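PDB 5UPB: acetoacetate decarboxylase from Sphingomonas wittichii, which belongs to the acetoacetate decarboxylase-like enzymes and probably acts as a lyase on oxo-acid substrates, perhaps through a lysine Schiff base as in its relatives. Local coordinates for residues Y31-P36 against E236-V241; D18-W23 against T64-P69. All coordinates share one frame; numbering follows the deposited sequence.

Contact 1: residues Y31-P36 against E236-V241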
loop_
_atom_site.group_PDB
_atom_site.type_symbol
_atom_site.label_atom_id
_atom_site.label_comp_id
_atom_site.label_asym_id
_atom_site.label_seq_id
_atom_site.Cartn_x
_atom_site.Cartn_y
_atom_site.Cartn_z
ATOM N N TYR A 31 -27.866 -6.075 -2.967
ATOM C CA TYR A 31 -28.626 -7.016 -2.174
ATOM C C TYR A 31 -28.703 -8.365 -2.879
ATOM O O TYR A 31 -28.793 -8.442 -4.110
ATOM C CB TYR A 31 -30.027 -6.469 -1.924
ATOM C CG TYR A 31 -29.978 -5.215 -1.104
ATOM C CD1 TYR A 31 -29.680 -5.261 0.259
ATOM C CD2 TYR A 31 -30.262 -3.972 -1.679
ATOM C CE1 TYR A 31 -29.617 -4.093 1.022
ATOM C CE2 TYR A 31 -30.208 -2.806 -0.920
ATOM C CZ TYR A 31 -29.906 -2.876 0.431
ATOM O OH TYR A 31 -29.874 -1.724 1.182
ATOM N N LEU A 32 -28.607 -9.414 -2.080
ATOM C CA LEU A 32 -28.534 -10.796 -2.527
ATOM C C LEU A 32 -29.414 -11.659 -1.643
ATOM O O LEU A 32 -29.708 -11.315 -0.493
ATOM C CB LEU A 32 -27.118 -11.383 -2.407
ATOM C CG LEU A 32 -25.941 -10.576 -2.877
ATOM C CD1 LEU A 32 -24.726 -11.307 -2.391
ATOM C CD2 LEU A 32 -25.990 -10.481 -4.377
ATOM N N ARG A 33 -29.715 -12.853 -2.140
ATOM C CA ARG A 33 -30.341 -13.898 -1.339
ATOM C C ARG A 33 -29.514 -15.158 -1.516
ATOM O O ARG A 33 -29.225 -15.551 -2.647
ATOM C CB ARG A 33 -31.797 -14.149 -1.730
ATOM C CG ARG A 33 -32.515 -15.149 -0.798
ATOM C CD ARG A 33 -34.005 -15.281 -1.117
ATOM N NE ARG A 33 -34.687 -13.980 -1.095
ATOM C CZ ARG A 33 -35.315 -13.419 -2.129
ATOM N NH1 ARG A 33 -35.392 -14.034 -3.308
ATOM N NH2 ARG A 33 -35.884 -12.230 -1.976
ATOM N N CYS A 34 -29.054 -15.723 -0.409
ATOM C CA CYS A 34 -28.353 -16.996 -0.393
ATOM C C CYS A 34 -29.202 -18.010 0.351
ATOM O O CYS A 34 -30.278 -17.696 0.882
ATOM C CB CYS A 34 -26.970 -16.879 0.274
ATOM S SG CYS A 34 -25.861 -15.715 -0.490
ATOM N N ASP A 35 -28.729 -19.242 0.338
ATOM C CA ASP A 35 -29.358 -20.329 1.080
ATOM C C ASP A 35 -29.295 -20.007 2.572
ATOM O O ASP A 35 -28.190 -19.939 3.131
ATOM C CB ASP A 35 -28.630 -21.636 0.765
ATOM C CG ASP A 35 -29.272 -22.845 1.407
ATOM O OD1 ASP A 35 -30.279 -22.688 2.128
ATOM O OD2 ASP A 35 -28.771 -23.965 1.170
ATOM N N PRO A 36 -30.426 -19.853 3.263
ATOM C CA PRO A 36 -30.339 -19.491 4.683
ATOM C C PRO A 36 -29.517 -20.474 5.507
ATOM O O PRO A 36 -28.863 -20.057 6.469
ATOM C CB PRO A 36 -31.813 -19.454 5.124
ATOM C CG PRO A 36 -32.593 -19.234 3.886
ATOM C CD PRO A 36 -31.828 -19.938 2.804
ATOM N N GLU A 236 -28.866 -15.319 -5.441
ATOM C CA GLU A 236 -29.732 -14.606 -6.360
ATOM C C GLU A 236 -29.461 -13.126 -6.156
ATOM O O GLU A 236 -29.474 -12.645 -5.020
ATOM C CB GLU A 236 -31.206 -14.906 -6.085
ATOM C CG GLU A 236 -32.174 -14.106 -6.979
ATOM C CD GLU A 236 -33.657 -14.293 -6.607
ATOM O OE1 GLU A 236 -34.525 -13.662 -7.270
ATOM O OE2 GLU A 236 -33.943 -15.020 -5.624
ATOM N N VAL A 237 -29.168 -12.422 -7.240
ATOM C CA VAL A 237 -28.924 -10.984 -7.174
ATOM C C VAL A 237 -30.266 -10.262 -7.219
ATOM O O VAL A 237 -31.042 -10.426 -8.159
ATOM C CB VAL A 237 -28.012 -10.536 -8.323
ATOM C CG1 VAL A 237 -27.698 -9.075 -8.182
ATOM C CG2 VAL A 237 -26.723 -11.361 -8.344
ATOM N N LEU A 238 -30.559 -9.488 -6.188
ATOM C CA LEU A 238 -31.874 -8.864 -6.048
ATOM C C LEU A 238 -31.910 -7.427 -6.542
ATOM O O LEU A 238 -32.805 -7.053 -7.296
ATOM C CB LEU A 238 -32.310 -8.899 -4.579
ATOM C CG LEU A 238 -32.315 -10.276 -3.925
ATOM C CD1 LEU A 238 -32.654 -10.143 -2.454
ATOM C CD2 LEU A 238 -33.319 -11.203 -4.618
ATOM N N ALA A 239 -30.988 -6.590 -6.095
ATOM C CA ALA A 239 -31.076 -5.171 -6.401
ATOM C C ALA A 239 -29.737 -4.512 -6.140
ATOM O O ALA A 239 -28.877 -5.063 -5.448
ATOM C CB ALA A 239 -32.131 -4.489 -5.536
ATOM N N GLY A 240 -29.574 -3.326 -6.700
ATOM C CA GLY A 240 -28.388 -2.534 -6.436
ATOM C C GLY A 240 -28.759 -1.084 -6.220
ATOM O O GLY A 240 -29.756 -0.590 -6.764
ATOM N N VAL A 241 -27.971 -0.420 -5.383
ATOM C CA VAL A 241 -28.180 0.983 -5.049
ATOM C C VAL A 241 -26.849 1.614 -4.648
ATOM O O VAL A 241 -25.941 0.934 -4.140
ATOM C CB VAL A 241 -29.229 1.125 -3.921
ATOM C CG1 VAL A 241 -28.684 0.559 -2.633
ATOM C CG2 VAL A 241 -29.632 2.557 -3.733
#

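Contact 2: residues D18-W23 against T64-P69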
loop_
_atom_site.group_PDB
_atom_site.type_symbol
_atom_site.label_atom_id
_atom_site.label_comp_id
_atom_site.label_asym_id
_atom_site.label_seq_id
_atom_site.Cartn_x
_atom_site.Cartn_y
_atom_site.Cartn_z
ATOM N N ASP A 18 -12.950 6.233 23.557
ATOM C CA ASP A 18 -14.367 5.943 23.766
ATOM C C ASP A 18 -15.246 7.179 23.578
ATOM O O ASP A 18 -16.349 7.259 24.135
ATOM C CB ASP A 18 -14.598 5.308 25.142
ATOM C CG ASP A 18 -14.010 6.109 26.266
ATOM O OD1 ASP A 18 -13.037 6.850 26.017
ATOM O OD2 ASP A 18 -14.520 5.984 27.400
ATOM N N ALA A 19 -14.766 8.144 22.819
ATOM C CA ALA A 19 -15.594 9.263 22.418
ATOM C C ALA A 19 -16.650 8.807 21.416
ATOM O O ALA A 19 -16.549 7.755 20.788
ATOM C CB ALA A 19 -14.728 10.366 21.811
ATOM N N LEU A 20 -17.703 9.601 21.307
ATOM C CA LEU A 20 -18.684 9.377 20.262
ATOM C C LEU A 20 -18.111 9.814 18.907
ATOM O O LEU A 20 -17.476 10.854 18.786
ATOM C CB LEU A 20 -19.965 10.147 20.581
ATOM C CG LEU A 20 -20.773 9.627 21.793
ATOM C CD1 LEU A 20 -21.955 10.542 22.077
ATOM C CD2 LEU A 20 -21.261 8.182 21.654
ATOM N N TYR A 21 -18.368 9.043 17.875
ATOM C CA TYR A 21 -17.956 9.419 16.523
ATOM C C TYR A 21 -19.145 9.680 15.610
ATOM O O TYR A 21 -20.256 9.188 15.840
ATOM C CB TYR A 21 -17.094 8.351 15.908
ATOM C CG TYR A 21 -15.662 8.484 16.406
ATOM C CD1 TYR A 21 -15.283 8.098 17.690
ATOM C CD2 TYR A 21 -14.682 8.997 15.560
ATOM C CE1 TYR A 21 -13.959 8.245 18.112
ATOM C CE2 TYR A 21 -13.374 9.134 15.967
ATOM C CZ TYR A 21 -13.016 8.758 17.228
ATOM O OH TYR A 21 -11.705 8.938 17.572
ATOM N N GLY A 22 -18.897 10.514 14.600
ATOM C CA GLY A 22 -19.806 10.666 13.487
ATOM C C GLY A 22 -19.109 10.275 12.205
ATOM O O GLY A 22 -17.911 10.505 12.036
ATOM N N TRP A 23 -19.892 9.738 11.284
ATOM C CA TRP A 23 -19.457 9.290 9.974
ATOM C C TRP A 23 -20.259 9.941 8.866
ATOM O O TRP A 23 -21.486 10.075 8.968
ATOM C CB TRP A 23 -19.655 7.777 9.824
ATOM C CG TRP A 23 -18.692 6.882 10.583
ATOM C CD1 TRP A 23 -17.659 6.173 10.040
ATOM C CD2 TRP A 23 -18.730 6.547 11.979
ATOM N NE1 TRP A 23 -17.032 5.412 11.030
ATOM C CE2 TRP A 23 -17.679 5.629 12.224
ATOM C CE3 TRP A 23 -19.563 6.926 13.051
ATOM C CZ2 TRP A 23 -17.430 5.099 13.499
ATOM C CZ3 TRP A 23 -19.335 6.397 14.310
ATOM C CH2 TRP A 23 -18.257 5.493 14.529
ATOM N N THR A 64 -15.144 11.165 12.365
ATOM C CA THR A 64 -14.693 12.282 13.189
ATOM C C THR A 64 -15.114 12.084 14.637
ATOM O O THR A 64 -16.292 11.840 14.924
ATOM C CB THR A 64 -15.274 13.594 12.685
ATOM O OG1 THR A 64 -14.932 13.752 11.314
ATOM C CG2 THR A 64 -14.744 14.761 13.472
ATOM N N SER A 65 -14.169 12.307 15.546
ATOM C CA SER A 65 -14.432 12.241 16.975
ATOM C C SER A 65 -15.077 13.536 17.437
ATOM O O SER A 65 -14.628 14.632 17.081
ATOM C CB SER A 65 -13.129 12.024 17.751
ATOM O OG SER A 65 -13.326 12.102 19.147
ATOM N N GLU A 66 -16.139 13.400 18.242
ATOM C CA GLU A 66 -16.891 14.558 18.708
ATOM C C GLU A 66 -16.037 15.479 19.573
ATOM O O GLU A 66 -16.308 16.686 19.655
ATOM C CB GLU A 66 -18.122 14.075 19.477
ATOM C CG GLU A 66 -19.129 15.166 19.777
ATOM C CD GLU A 66 -20.565 14.739 19.517
ATOM O OE1 GLU A 66 -20.852 13.522 19.503
ATOM O OE2 GLU A 66 -21.409 15.635 19.316
ATOM N N ASP A 67 -15.021 14.931 20.243
ATOM C CA ASP A 67 -14.093 15.719 21.051
ATOM C C ASP A 67 -12.689 15.815 20.443
ATOM O O ASP A 67 -11.734 16.133 21.154
ATOM C CB ASP A 67 -14.019 15.155 22.474
ATOM C CG ASP A 67 -13.256 13.846 22.557
ATOM O OD1 ASP A 67 -12.875 13.292 21.505
ATOM O OD2 ASP A 67 -13.035 13.373 23.692
ATOM N N GLN A 68 -12.535 15.533 19.154
ATOM C CA GLN A 68 -11.355 15.947 18.394
ATOM C C GLN A 68 -11.872 16.283 17.005
ATOM O O GLN A 68 -11.457 15.703 15.986
ATOM C CB GLN A 68 -10.268 14.873 18.366
ATOM C CG GLN A 68 -9.170 15.083 19.384
ATOM C CD GLN A 68 -7.932 14.272 19.056
ATOM O OE1 GLN A 68 -7.880 13.067 19.304
ATOM N NE2 GLN A 68 -6.934 14.929 18.473
ATOM N N PRO A 69 -12.822 17.203 16.936
ATOM C CA PRO A 69 -13.524 17.416 15.674
ATOM C C PRO A 69 -12.645 18.002 14.599
ATOM O O PRO A 69 -13.010 17.920 13.419
ATOM C CB PRO A 69 -14.669 18.370 16.068
ATOM C CG PRO A 69 -14.116 19.127 17.261
ATOM C CD PRO A 69 -13.254 18.153 17.993
#

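Contact 1: residues Y31-P36 against E236-V241
Y31 faces both L238 and A239, and this two-against-one pairing is a classic beta bulge in an antiparallel ladder. Y31 O, the backbone carbonyl oxygen, accepts from L238 N at 2.9 Å; the second bond to it, A239 N to Y31 O at 3.5 Å, is weak. Y31 N donates to A239 O. The pairing moves by one residue between Y31 and L32, and L238, with its psi turned to -51°, has the helix-like backbone expected at the first position of a classic bulge. Beyond it the ladder is regular: R33 and E236 exchange two backbone bonds.

The extra residue is the main bump. L238 fills the corner between the Y31 backbone and R33, with CD1 at 3.7 Å from L32 C and CD2 beneath one face of the guanidinium, 3.7 Å from R33 NH1. R33 reaches over it because its chain runs extended from the backbone and then bends at chi3 (-55°). Replacing R33 by an alanine would probably leave the E236 carboxylate without its cationic partner and uncover the CD2 side of L238.

On the face of Y31, A239 and R33, the tyrosine ring crosses V241 with CE2 4.1 Å from V241 CG1, its CD2 side lying toward the A239 methyl. Y31 OH is hydrogen-bonded to the backbone N of R175. On the other face L32 and V237 run side by side, L32 CD2 and V237 CG2 4.1 Å apart, and I219 of strand 206-221 packs on both. R33 NH1 forms a salt bridge with E236 OE2 at 2.9 Å, the guanidinium and carboxylate planes turned 77° apart.

Contact 2: residues D18-W23 against T64-P69
The Y21 ring lies with one face over S65, where strand 53-65 ends and the S65-Q68 turn begins; Y21 and S65 form a non-hydrogen-bonded pair of an antiparallel beta ladder. S65 CA sits 3.4 Å above the plane of that ring, displaced toward its rim, and Y21 CZ comes to 3.3 Å from S65 CB. Further along the ring, Y21 CD2 comes within 3.3 Å of T64 C and CE2 lies close to S65 N, so the ring spans the T64-S65 peptide. Y21 OH bonds to D17 OD1.

The S65 hydroxyl, anti to its own N (chi1 174°), reaches toward A19 and the turn, and S65 OG donates to D67 OD1 at 2.7 Å, meeting that oxygen nearly along its C-O axis. A19 CB nestles against this pair, 3.5 Å from S65 OG and the same from D67 OD1, although D67 is poorly ordered. L20 and E66 lie side by side and point the same way, with L20 CB 3.7 Å from E66 OE1; E66 OE2 has a long, weak ion pair with R248.

Backbone bonds set the register beneath these side chains. G22 and T64 make two mutual bonds, and E66 N donates to L20 O at an almost straight 174° about the acceptor. The type I turn from S65 to Q68 is closed by Q68 N to S65 O at 3.1 Å. G22 O has a weak bond from N135 of the second subunit. Because the S65 hydroxyl commits its proton to D67 OD1, the tyrosine ring meets the S65 side chain chiefly through CB, while the carboxylates of E66 and D67 sit at the exposed turn.

Overall arrangement
Both contacts use strand 21-34, contact 2 at its start and contact 1 at its end, and each takes a different neighbour: strand 53-65 for contact 2 and strand 235-249 for contact 1. Their centres stand 34 Å apart, the nearest atoms about 16 Å, on opposite sides of the chain's centre, so they do not touch. Along the chain their segments alternate. Strand 21-34 is flanked by both neighbours along its length: W23 bonds to F247 near contact 2, T29 to V241 and L32 to C54 near contact 1. Contact 2 meets the second subunit, whereas no other chain touches contact 1. Both are strand-to-strand packing in the beta core, and neither geometry identifies an active site.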